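Local structure of phist (Plasmodium falciparum, 4JLE) at residues B[18-21]-B[22-25]; B[35-38]-B[39-43]; B[48-51]-B[52-56]; B[103-106]-B[107-111]; B[156-159]-B[160-163]. The protein binds, through this PHIST domain, the cytoplasmic ATS segment of the virulence factor PfEMP1 and comigrates with it to knobs on the surface of infected red cells. All blocks are in the same frame, centred on the assembly; numbering follows the deposited sequence.

Interaction 1 (B[18-21]-B[22-25]). With ACT (acetate ion), chain H.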
# COMPACT_ATOMS: atom_id res chain seq x y z
N LYS B 18 -8.74 14.68 16.97
CA LYS B 18 -8.02 15.92 16.63
C LYS B 18 -8.87 16.83 15.75
O LYS B 18 -8.65 18.04 15.73
CB LYS B 18 -6.72 15.59 15.86
CG LYS B 18 -5.53 15.20 16.73
CD LYS B 18 -4.43 14.57 15.90
CE LYS B 18 -3.08 15.13 16.27
NZ LYS B 18 -1.98 14.34 15.65
N TYR B 19 -9.79 16.22 14.97
CA TYR B 19 -10.66 16.94 14.03
C TYR B 19 -12.08 16.46 14.10
O TYR B 19 -12.30 15.29 14.36
CB TYR B 19 -10.20 16.79 12.56
CG TYR B 19 -8.74 16.42 12.37
CD1 TYR B 19 -7.75 17.40 12.41
CD2 TYR B 19 -8.36 15.11 12.14
CE1 TYR B 19 -6.41 17.07 12.25
CE2 TYR B 19 -7.01 14.76 11.98
CZ TYR B 19 -6.04 15.75 12.05
OH TYR B 19 -4.70 15.45 11.93
N THR B 20 -13.03 17.34 13.80
CA THR B 20 -14.45 17.02 13.69
C THR B 20 -14.84 17.23 12.21
O THR B 20 -14.07 17.85 11.47
CB THR B 20 -15.28 17.84 14.67
OG1 THR B 20 -15.46 19.16 14.16
CG2 THR B 20 -14.67 17.89 16.06
N ALA B 21 -16.03 16.75 11.78
CA ALA B 21 -16.49 16.97 10.41
C ALA B 21 -16.92 18.44 10.22
O ALA B 21 -16.65 19.04 9.17
CB ALA B 21 -17.64 16.04 10.07
N GLU B 22 -17.54 19.01 11.29
CA GLU B 22 -18.05 20.37 11.38
C GLU B 22 -16.91 21.37 11.23
O GLU B 22 -17.04 22.31 10.45
CB GLU B 22 -18.79 20.58 12.71
CG GLU B 22 -19.94 21.58 12.64
CD GLU B 22 -20.96 21.38 13.74
OE1 GLU B 22 -20.83 22.04 14.80
OE2 GLU B 22 -21.87 20.53 13.56
N GLU B 23 -15.77 21.14 11.94
CA GLU B 23 -14.54 21.94 11.87
C GLU B 23 -14.00 22.00 10.43
O GLU B 23 -13.66 23.07 9.94
CB GLU B 23 -13.47 21.29 12.79
CG GLU B 23 -12.06 21.88 12.68
CD GLU B 23 -10.94 21.09 13.32
OE1 GLU B 23 -11.13 19.90 13.65
OE2 GLU B 23 -9.82 21.64 13.40
N ILE B 24 -13.93 20.82 9.77
CA ILE B 24 -13.43 20.64 8.40
C ILE B 24 -14.35 21.34 7.41
O ILE B 24 -13.85 22.06 6.54
CB ILE B 24 -13.18 19.12 8.04
CG1 ILE B 24 -12.23 18.42 9.04
CG2 ILE B 24 -12.69 18.93 6.60
CD1 ILE B 24 -10.86 19.00 9.26
N ASN B 25 -15.68 21.16 7.54
CA ASN B 25 -16.62 21.84 6.64
C ASN B 25 -16.54 23.38 6.82
O ASN B 25 -16.48 24.10 5.84
CB ASN B 25 -18.06 21.32 6.83
CG ASN B 25 -18.25 19.91 6.31
OD1 ASN B 25 -17.55 19.45 5.39
ND2 ASN B 25 -19.19 19.17 6.89
C ACT H . -8.56 12.09 14.92
O ACT H . -9.03 11.07 15.47
OXT ACT H . -9.23 13.13 14.70
CH3 ACT H . -7.07 12.05 14.48
O HOH W 1 -7.78 20.23 14.47

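Interaction 2 (B[35-38]-B[39-43])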
# COMPACT_ATOMS: atom_id res chain seq x y z
N ILE B 35 -6.00 30.31 2.48
CA ILE B 35 -5.91 29.22 3.43
C ILE B 35 -4.41 28.90 3.58
O ILE B 35 -3.69 28.79 2.57
CB ILE B 35 -6.79 27.99 3.05
CG1 ILE B 35 -6.83 26.94 4.21
CG2 ILE B 35 -6.44 27.37 1.66
CD1 ILE B 35 -7.94 25.83 4.05
N ASN B 36 -3.95 28.84 4.85
CA ASN B 36 -2.55 28.55 5.16
C ASN B 36 -2.29 27.02 5.17
O ASN B 36 -3.23 26.22 5.06
CB ASN B 36 -2.12 29.21 6.51
CG ASN B 36 -2.92 28.76 7.72
OD1 ASN B 36 -2.97 27.58 8.07
ND2 ASN B 36 -3.55 29.71 8.40
N ARG B 37 -0.99 26.64 5.26
CA ARG B 37 -0.48 25.27 5.25
C ARG B 37 -1.01 24.45 6.41
O ARG B 37 -1.34 23.30 6.20
CB ARG B 37 1.04 25.26 5.27
CG ARG B 37 1.61 23.92 4.81
CD ARG B 37 3.04 23.73 5.30
NE ARG B 37 3.99 24.72 4.76
CZ ARG B 37 5.02 24.44 3.96
NH1 ARG B 37 5.23 23.19 3.55
NH2 ARG B 37 5.83 25.40 3.54
N ASN B 38 -1.14 25.03 7.62
CA ASN B 38 -1.67 24.29 8.76
C ASN B 38 -3.07 23.76 8.47
O ASN B 38 -3.30 22.54 8.49
CB ASN B 38 -1.70 25.15 10.01
CG ASN B 38 -2.45 24.46 11.13
OD1 ASN B 38 -2.26 23.24 11.37
ND2 ASN B 38 -3.35 25.21 11.81
N ASP B 39 -3.99 24.67 8.14
CA ASP B 39 -5.36 24.36 7.81
C ASP B 39 -5.47 23.35 6.64
O ASP B 39 -6.29 22.44 6.69
CB ASP B 39 -6.10 25.67 7.53
CG ASP B 39 -6.21 26.59 8.76
OD1 ASP B 39 -5.65 26.23 9.84
OD2 ASP B 39 -6.95 27.62 8.67
N MET B 40 -4.58 23.47 5.62
CA MET B 40 -4.57 22.55 4.48
C MET B 40 -4.15 21.16 4.92
O MET B 40 -4.74 20.17 4.47
CB MET B 40 -3.62 23.06 3.37
CG MET B 40 -4.12 24.36 2.68
SD MET B 40 -3.12 24.72 1.21
CE MET B 40 -1.90 25.94 1.85
N ASN B 41 -3.17 21.09 5.84
CA ASN B 41 -2.66 19.83 6.37
C ASN B 41 -3.71 19.16 7.24
O ASN B 41 -3.95 17.97 7.07
CB ASN B 41 -1.34 20.06 7.12
CG ASN B 41 -0.14 20.39 6.24
OD1 ASN B 41 -0.20 20.35 5.01
ND2 ASN B 41 0.98 20.73 6.86
N ILE B 42 -4.39 19.93 8.11
CA ILE B 42 -5.47 19.41 8.96
C ILE B 42 -6.52 18.77 8.06
O ILE B 42 -6.92 17.64 8.32
CB ILE B 42 -6.08 20.56 9.87
CG1 ILE B 42 -5.16 20.87 11.06
CG2 ILE B 42 -7.55 20.25 10.32
CD1 ILE B 42 -5.34 22.23 11.67
N ILE B 43 -6.95 19.49 6.99
CA ILE B 43 -8.01 19.01 6.10
C ILE B 43 -7.54 17.73 5.36
O ILE B 43 -8.32 16.79 5.25
CB ILE B 43 -8.50 20.12 5.11
CG1 ILE B 43 -9.26 21.25 5.85
CG2 ILE B 43 -9.43 19.55 4.01
CD1 ILE B 43 -9.40 22.57 5.05
O HOH W 2 -6.04 29.63 6.86

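Interaction 3 (B[48-51]-B[52-56])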
# COMPACT_ATOMS: atom_id res chain seq x y z
N HIS B 48 -7.55 11.99 4.29
CA HIS B 48 -6.75 10.77 4.19
C HIS B 48 -7.38 9.71 5.10
O HIS B 48 -7.67 8.59 4.65
CB HIS B 48 -5.26 11.01 4.57
CG HIS B 48 -4.45 11.87 3.63
ND1 HIS B 48 -4.77 12.00 2.27
CD2 HIS B 48 -3.34 12.62 3.89
CE1 HIS B 48 -3.86 12.83 1.76
NE2 HIS B 48 -2.97 13.23 2.69
N GLU B 49 -7.70 10.09 6.36
CA GLU B 49 -8.28 9.19 7.35
C GLU B 49 -9.69 8.70 6.95
O GLU B 49 -9.96 7.51 7.07
CB GLU B 49 -8.29 9.84 8.74
CG GLU B 49 -8.64 8.89 9.88
CD GLU B 49 -7.91 7.55 9.95
OE1 GLU B 49 -6.67 7.52 9.75
OE2 GLU B 49 -8.58 6.53 10.23
N SER B 50 -10.54 9.60 6.45
CA SER B 50 -11.90 9.29 6.01
C SER B 50 -11.90 8.29 4.83
O SER B 50 -12.70 7.35 4.81
CB SER B 50 -12.63 10.57 5.62
OG SER B 50 -13.96 10.32 5.22
N GLU B 51 -10.97 8.49 3.88
CA GLU B 51 -10.86 7.64 2.70
C GLU B 51 -10.31 6.28 3.07
O GLU B 51 -10.75 5.31 2.49
CB GLU B 51 -10.01 8.30 1.60
CG GLU B 51 -10.55 9.65 1.12
CD GLU B 51 -12.00 9.87 0.68
OE1 GLU B 51 -12.81 8.92 0.72
OE2 GLU B 51 -12.33 11.02 0.30
N ARG B 52 -9.44 6.21 4.08
CA ARG B 52 -8.84 5.00 4.63
C ARG B 52 -9.94 4.15 5.28
O ARG B 52 -10.00 2.96 5.04
CB ARG B 52 -7.75 5.43 5.64
CG ARG B 52 -7.03 4.35 6.43
CD ARG B 52 -5.91 5.03 7.21
NE ARG B 52 -5.28 4.18 8.22
CZ ARG B 52 -4.23 4.54 8.96
NH1 ARG B 52 -3.69 5.75 8.81
NH2 ARG B 52 -3.73 3.71 9.87
N GLU B 53 -10.85 4.79 6.04
CA GLU B 53 -11.97 4.09 6.69
C GLU B 53 -12.99 3.57 5.70
O GLU B 53 -13.50 2.47 5.88
CB GLU B 53 -12.69 5.01 7.68
CG GLU B 53 -11.93 5.25 8.97
CD GLU B 53 -12.35 6.49 9.73
OE1 GLU B 53 -13.49 6.98 9.51
OE2 GLU B 53 -11.53 6.98 10.53
N LYS B 54 -13.37 4.40 4.72
CA LYS B 54 -14.37 4.05 3.72
C LYS B 54 -13.88 2.89 2.84
O LYS B 54 -14.68 2.02 2.48
CB LYS B 54 -14.71 5.29 2.87
CG LYS B 54 -15.66 6.28 3.55
CD LYS B 54 -15.94 7.49 2.66
CE LYS B 54 -16.65 8.62 3.38
NZ LYS B 54 -16.25 9.95 2.82
N PHE B 55 -12.57 2.86 2.52
CA PHE B 55 -11.93 1.82 1.73
C PHE B 55 -12.10 0.46 2.41
O PHE B 55 -12.42 -0.53 1.74
CB PHE B 55 -10.44 2.16 1.47
CG PHE B 55 -9.54 1.03 1.06
CD1 PHE B 55 -9.53 0.57 -0.25
CD2 PHE B 55 -8.65 0.45 1.96
CE1 PHE B 55 -8.70 -0.50 -0.64
CE2 PHE B 55 -7.84 -0.62 1.58
CZ PHE B 55 -7.87 -1.09 0.28
N LYS B 56 -11.87 0.41 3.75
CA LYS B 56 -11.98 -0.76 4.61
C LYS B 56 -13.40 -1.27 4.64
O LYS B 56 -13.59 -2.49 4.63
CB LYS B 56 -11.49 -0.45 6.02
CG LYS B 56 -10.07 -0.97 6.25
CD LYS B 56 -9.52 -0.63 7.63
CE LYS B 56 -8.52 0.51 7.62
NZ LYS B 56 -7.15 0.09 7.19

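Interaction 4 (B[103-106]-B[107-111])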
# COMPACT_ATOMS: atom_id res chain seq x y z
N LEU B 103 -2.17 13.07 -5.18
CA LEU B 103 -1.19 13.89 -4.47
C LEU B 103 -0.46 14.76 -5.48
O LEU B 103 -0.22 15.92 -5.20
CB LEU B 103 -0.19 13.04 -3.70
CG LEU B 103 -0.61 12.47 -2.36
CD1 LEU B 103 0.30 11.30 -1.99
CD2 LEU B 103 -0.59 13.53 -1.26
N GLU B 104 -0.13 14.19 -6.66
CA GLU B 104 0.54 14.89 -7.76
C GLU B 104 -0.39 15.95 -8.31
O GLU B 104 0.05 17.07 -8.55
CB GLU B 104 0.97 13.91 -8.87
CG GLU B 104 2.21 13.10 -8.52
CD GLU B 104 2.54 11.90 -9.41
OE1 GLU B 104 2.02 11.81 -10.55
OE2 GLU B 104 3.36 11.06 -8.97
N TYR B 105 -1.68 15.61 -8.48
CA TYR B 105 -2.70 16.54 -8.97
C TYR B 105 -2.78 17.76 -8.03
O TYR B 105 -2.74 18.90 -8.50
CB TYR B 105 -4.09 15.86 -9.08
CG TYR B 105 -5.16 16.83 -9.54
CD1 TYR B 105 -5.36 17.11 -10.89
CD2 TYR B 105 -5.93 17.54 -8.61
CE1 TYR B 105 -6.31 18.03 -11.31
CE2 TYR B 105 -6.88 18.48 -9.03
CZ TYR B 105 -7.08 18.71 -10.38
OH TYR B 105 -8.02 19.60 -10.83
N ALA B 106 -2.92 17.50 -6.72
CA ALA B 106 -3.04 18.53 -5.69
C ALA B 106 -1.77 19.35 -5.59
O ALA B 106 -1.86 20.56 -5.46
CB ALA B 106 -3.37 17.91 -4.33
N PHE B 107 -0.59 18.73 -5.74
CA PHE B 107 0.68 19.45 -5.66
C PHE B 107 0.80 20.50 -6.77
O PHE B 107 1.07 21.67 -6.47
CB PHE B 107 1.88 18.51 -5.66
CG PHE B 107 3.20 19.23 -5.60
CD1 PHE B 107 3.58 19.93 -4.46
CD2 PHE B 107 4.08 19.17 -6.67
CE1 PHE B 107 4.79 20.60 -4.40
CE2 PHE B 107 5.31 19.82 -6.61
CZ PHE B 107 5.64 20.56 -5.49
N LEU B 108 0.55 20.09 -8.02
CA LEU B 108 0.63 20.98 -9.17
C LEU B 108 -0.47 22.03 -9.19
O LEU B 108 -0.23 23.13 -9.68
CB LEU B 108 0.57 20.16 -10.48
CG LEU B 108 1.57 19.02 -10.64
CD1 LEU B 108 1.29 18.24 -11.91
CD2 LEU B 108 3.03 19.52 -10.60
N SER B 109 -1.67 21.70 -8.70
CA SER B 109 -2.79 22.65 -8.73
C SER B 109 -2.67 23.76 -7.69
O SER B 109 -3.18 24.85 -7.90
CB SER B 109 -4.12 21.93 -8.51
OG SER B 109 -4.33 20.88 -9.44
N LEU B 110 -2.03 23.47 -6.55
CA LEU B 110 -1.98 24.40 -5.42
C LEU B 110 -0.69 25.21 -5.35
O LEU B 110 -0.55 26.08 -4.49
CB LEU B 110 -2.18 23.62 -4.09
CG LEU B 110 -3.53 22.90 -3.89
CD1 LEU B 110 -3.49 22.05 -2.68
CD2 LEU B 110 -4.69 23.86 -3.77
N ASN B 111 0.23 24.96 -6.25
CA ASN B 111 1.51 25.65 -6.24
C ASN B 111 1.87 26.18 -7.62
O ASN B 111 1.30 25.73 -8.64
CB ASN B 111 2.61 24.67 -5.74
CG ASN B 111 2.44 24.25 -4.31
OD1 ASN B 111 2.68 25.01 -3.37
ND2 ASN B 111 2.01 23.01 -4.12

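Interaction 5 (B[156-159]-B[160-163])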
# COMPACT_ATOMS: atom_id res chain seq x y z
N MET B 156 9.44 -30.09 12.92
CA MET B 156 8.16 -30.81 12.89
C MET B 156 8.21 -31.96 11.88
O MET B 156 7.70 -33.04 12.17
CB MET B 156 7.00 -29.82 12.56
CG MET B 156 5.60 -30.45 12.52
SD MET B 156 5.17 -31.22 10.91
CE MET B 156 4.37 -29.87 10.08
N LEU B 157 8.81 -31.73 10.69
CA LEU B 157 8.95 -32.77 9.66
C LEU B 157 9.90 -33.86 10.12
O LEU B 157 9.57 -35.04 9.98
CB LEU B 157 9.44 -32.21 8.31
CG LEU B 157 8.51 -31.26 7.54
CD1 LEU B 157 9.18 -30.76 6.28
CD2 LEU B 157 7.16 -31.90 7.21
N ASN B 158 11.07 -33.49 10.67
CA ASN B 158 12.07 -34.43 11.16
C ASN B 158 11.45 -35.35 12.23
O ASN B 158 11.67 -36.57 12.18
CB ASN B 158 13.32 -33.70 11.68
CG ASN B 158 14.30 -33.25 10.61
OD1 ASN B 158 14.08 -33.41 9.39
ND2 ASN B 158 15.43 -32.70 11.03
N GLN B 159 10.57 -34.78 13.12
CA GLN B 159 9.80 -35.50 14.15
C GLN B 159 8.96 -36.62 13.51
O GLN B 159 9.14 -37.79 13.85
CB GLN B 159 8.89 -34.54 14.94
CG GLN B 159 9.61 -33.69 15.99
CD GLN B 159 8.83 -32.46 16.45
OE1 GLN B 159 7.64 -32.28 16.16
NE2 GLN B 159 9.50 -31.57 17.17
N LYS B 160 8.09 -36.26 12.52
CA LYS B 160 7.22 -37.19 11.78
C LYS B 160 8.06 -38.24 11.03
O LYS B 160 7.67 -39.42 10.98
CB LYS B 160 6.28 -36.45 10.82
CG LYS B 160 5.15 -35.72 11.51
CD LYS B 160 4.22 -35.08 10.50
CE LYS B 160 3.16 -34.26 11.19
NZ LYS B 160 2.54 -33.23 10.30
N ARG B 161 9.24 -37.84 10.49
CA ARG B 161 10.18 -38.72 9.78
C ARG B 161 10.85 -39.73 10.75
O ARG B 161 10.97 -40.90 10.40
CB ARG B 161 11.26 -37.92 9.05
CG ARG B 161 10.75 -37.23 7.78
CD ARG B 161 11.62 -36.05 7.43
NE ARG B 161 11.11 -35.30 6.27
CZ ARG B 161 11.56 -34.11 5.91
NH1 ARG B 161 12.51 -33.50 6.63
NH2 ARG B 161 11.06 -33.50 4.84
N LYS B 162 11.30 -39.27 11.95
CA LYS B 162 11.93 -40.09 12.99
C LYS B 162 10.96 -41.15 13.53
O LYS B 162 11.36 -42.29 13.81
CB LYS B 162 12.46 -39.22 14.15
CG LYS B 162 13.72 -38.43 13.82
CD LYS B 162 14.26 -37.67 15.03
CE LYS B 162 13.56 -36.34 15.27
NZ LYS B 162 14.16 -35.60 16.40
N LEU B 163 9.66 -40.77 13.66
CA LEU B 163 8.56 -41.61 14.11
C LEU B 163 8.33 -42.80 13.16
O LEU B 163 8.17 -43.93 13.64
CB LEU B 163 7.29 -40.74 14.22
CG LEU B 163 6.06 -41.37 14.84
CD1 LEU B 163 6.20 -41.49 16.37
CD2 LEU B 163 4.82 -40.56 14.48

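Interaction 1 (B[18-21]-B[22-25])
E23 folds back from the first turn of helix 21-28 to meet T20, the residue just before the helix, and the pair forms a capping box. Starting at its root, E23 CB lies 3.2 Å from T20 OG1, the same hydroxyl oxygen that accepts from E23 N at 3.0 Å. CG stands anti to the backbone N (chi1 172°), and the extended chain beyond it carries the carboxylate past the helix start to the backbone of 18-20. There OE1 receives T20 N at 3.2 Å, met nearly along its C-O axis; it also touches Y19 CB at 3.4 Å and lies near the plane of the Y19 ring, beyond its edge. A water donates hydrogen bonds to both E23 OE2 (2.7 Å) and K18 O, bridging the two. Threonine suits the N-cap because its short hydroxyl reaches a first-turn N-H; glutamate three residues on has the length to return the bond. I24 packs against Y19 through CD1, 4.0 Å from Y19 CB, and both side chains lean on helix 37-72, where Y19 touches I42 and S45. Ahead of the cap, K18 N and Y19 N both donate to OXT of an acetate, probably from the crystallisation liquor. With the E23 carboxylate lying at the N-terminal end of the helix, its negative charge is probably favoured there by the helix dipole as well as by T20 N.

Interaction 2 (B[35-38]-B[39-43])
D39 N is capped by the side chain of N36, where strand 34-36 turns into helix 37-72. It donates to N36 OD1 at 3.1 Å, an almost straight bond (N-H...O 175°) that reaches the oxygen from a little off the amide plane. For this the N36 amide must swing between its own backbone N and carbonyl carbon (chi1 60°), and asparagine is short enough to fit. D39 OD2 accepts from a water to which N36 N donates, which ties the end of the strand to the first turn of the helix. M40 comes next, its N bonded to N36 O and its CG 3.9 Å from I35 CG2. N41 then lies alongside R37, the aliphatic part of the arginine running beside the amide with R37 CG 3.8 Å from N41 ND2, and the flat ends turned 71° apart. I42 reaches back to N38, placing CD1 3.3 Å from N38 OD1, while its CG2 branch packs on I24 of helix 21-28, with E23 close by. In the second subunit, an antiparallel strand pairs with I35 and N36, so the small sheet continues across the interface; there too I43 packs on F120. I35 and I43 are both buried, which suits branched, apolar residues at both ends of the last pair, in which I43 CD1 meets I35 CD1 at 3.7 Å.

Interaction 3 (B[48-51]-B[52-56])
E49 faces two side chains of the next turn, R52 and E53, and is turned differently against each. Its chain runs anti to the backbone N and then bends at CG (chi2 49°), which brings the carboxylate round over the helix surface. OE1 lies 3.6 Å from R52 NH1, with the two charged planes 51° apart. The oxygen stands well out of the guanidinium plane, so this salt bridge rests on charge alone, with no N-H directed at it. E49 OE2, in turn, is only 3.0 Å from E53 OE2, and the carboxylate planes cross at 56°. Two acceptors so close would raise the cost of a double negative charge, and one of them may be partly protonated; R52 would offset part of that cost.

K54, one turn after S50, runs its chain past S50 O, and NZ reaches S50 OG in a weak bond of 3.3 Å. Lysine suits this place because its length and flexibility let it span the turn to the small serine. E51 OE1 is 4.2 Å from K54 NZ, but its stronger partner is R135 of the second subunit, a salt bridge across the interface. F55 is a buried aromatic between M91 and Q92 of helix 77-110 and M138 of the second subunit. Such i to i+3 and i to i+4 polar pairs beside a buried aromatic are typical of an amphipathic helix in a helical bundle.

Interaction 4 (B[103-106]-B[107-111])
Y105 presents one face of its ring to S109, whose OG sits 3.5 Å above the ring plane, offset toward the rim near CE2. The same hydroxyl donates to Y105 O at 2.7 Å, coming from above the carbonyl plane and not along a lone pair. The helical bond from S109 N, 3.0 Å to that oxygen, arrives from the opposite face, so two donors of one residue grip a single carbonyl. A serine suits the place: with OG anti to its own carbonyl carbon (chi1 -55°), the hydroxyl points back along the helix to the carbonyl of the preceding turn, and its small size lets OG sit over the ring face.

A106 is the other small residue here, and its CB makes a loose apolar contact with L110 CD1, 4.5 Å away. N111 turns its side chain back: its ND2 bonds to F107 O at 2.9 Å, on a lone pair of that oxygen and nearly in the plane of the N111 amide. This side-chain bond gives F107 O a donor. The amide is also shared between subunits, for ND2 donates to N111 OD1, and OD1 accepts from G112 N, both partners being of the second subunit.

These last turns of helix 77-110 lie against the partner chain: Y105 stacks on Y126, F107 packs on L110, and S109 on V123, all of the second subunit, while L110 rests on C115, in strand 115-116 of the second subunit.

Interaction 5 (B[156-159]-B[160-163])
This is a surface contact between successive turns at the far C-terminal end of helix 117-163, and R161 makes its most specific contacts. Its guanidinium lies flat over L157: CB of the leucine stands 3.7 Å from the plane, over the centre of the group, and L157 CD1 comes 3.6 Å from R161 NH2. The leucine offers that flat cation an apolar floor, while the charged edge is left for polar partners. One of these is N158 OD1, which accepts from R161 NH1 at 3.2 Å. NH1 lies in the carbonyl plane of N158 and OD1 close to the guanidinium plane, yet the N-H...O angle is only 140° and the two groups are turned 47° apart. An extended chain from CG to NE (chi3 -176°) takes the arginine back far enough to reach both residues at once. Its strongest partner is elsewhere: NH1 bonds to Y73 O and NH2 to K74 O, both of the second subunit, in the turn between its helices 37-72 and 77-110, where L157 also packs on P76.

K160 runs back toward M156, and its NZ lies 3.4 Å from M156 SD. The polarisable sulfur makes a soft neighbour for an ammonium group. K162 lays its methylenes over the N158 carbonyl, CG 3.2 Å from N158 O. Side-chain pairs three and four residues apart are characteristic of the surface of an alpha-helix, here helix 117-163 where it meets the second subunit.

Overall arrangement
The five contacts follow one another along the chain, all local, two at helix starts and three within or at the end of helices. Interactions 1 and 2 touch directly, Y19 CD1 meeting I42 CG2 at 3.5 Å, so the capped starts of helices 21-28 and 37-72 pack together. Interaction 3 continues along helix 37-72, its centre about 19 Å from that of interaction 2, and interaction 4 lies about 14 Å from interaction 2 between centres. Interaction 5 stands far off, about 60 Å from interaction 4 between centres. Interactions 2 to 5 all touch the second subunit. The E49 side chain of interaction 3 lies about 6 Å from a bound acetate.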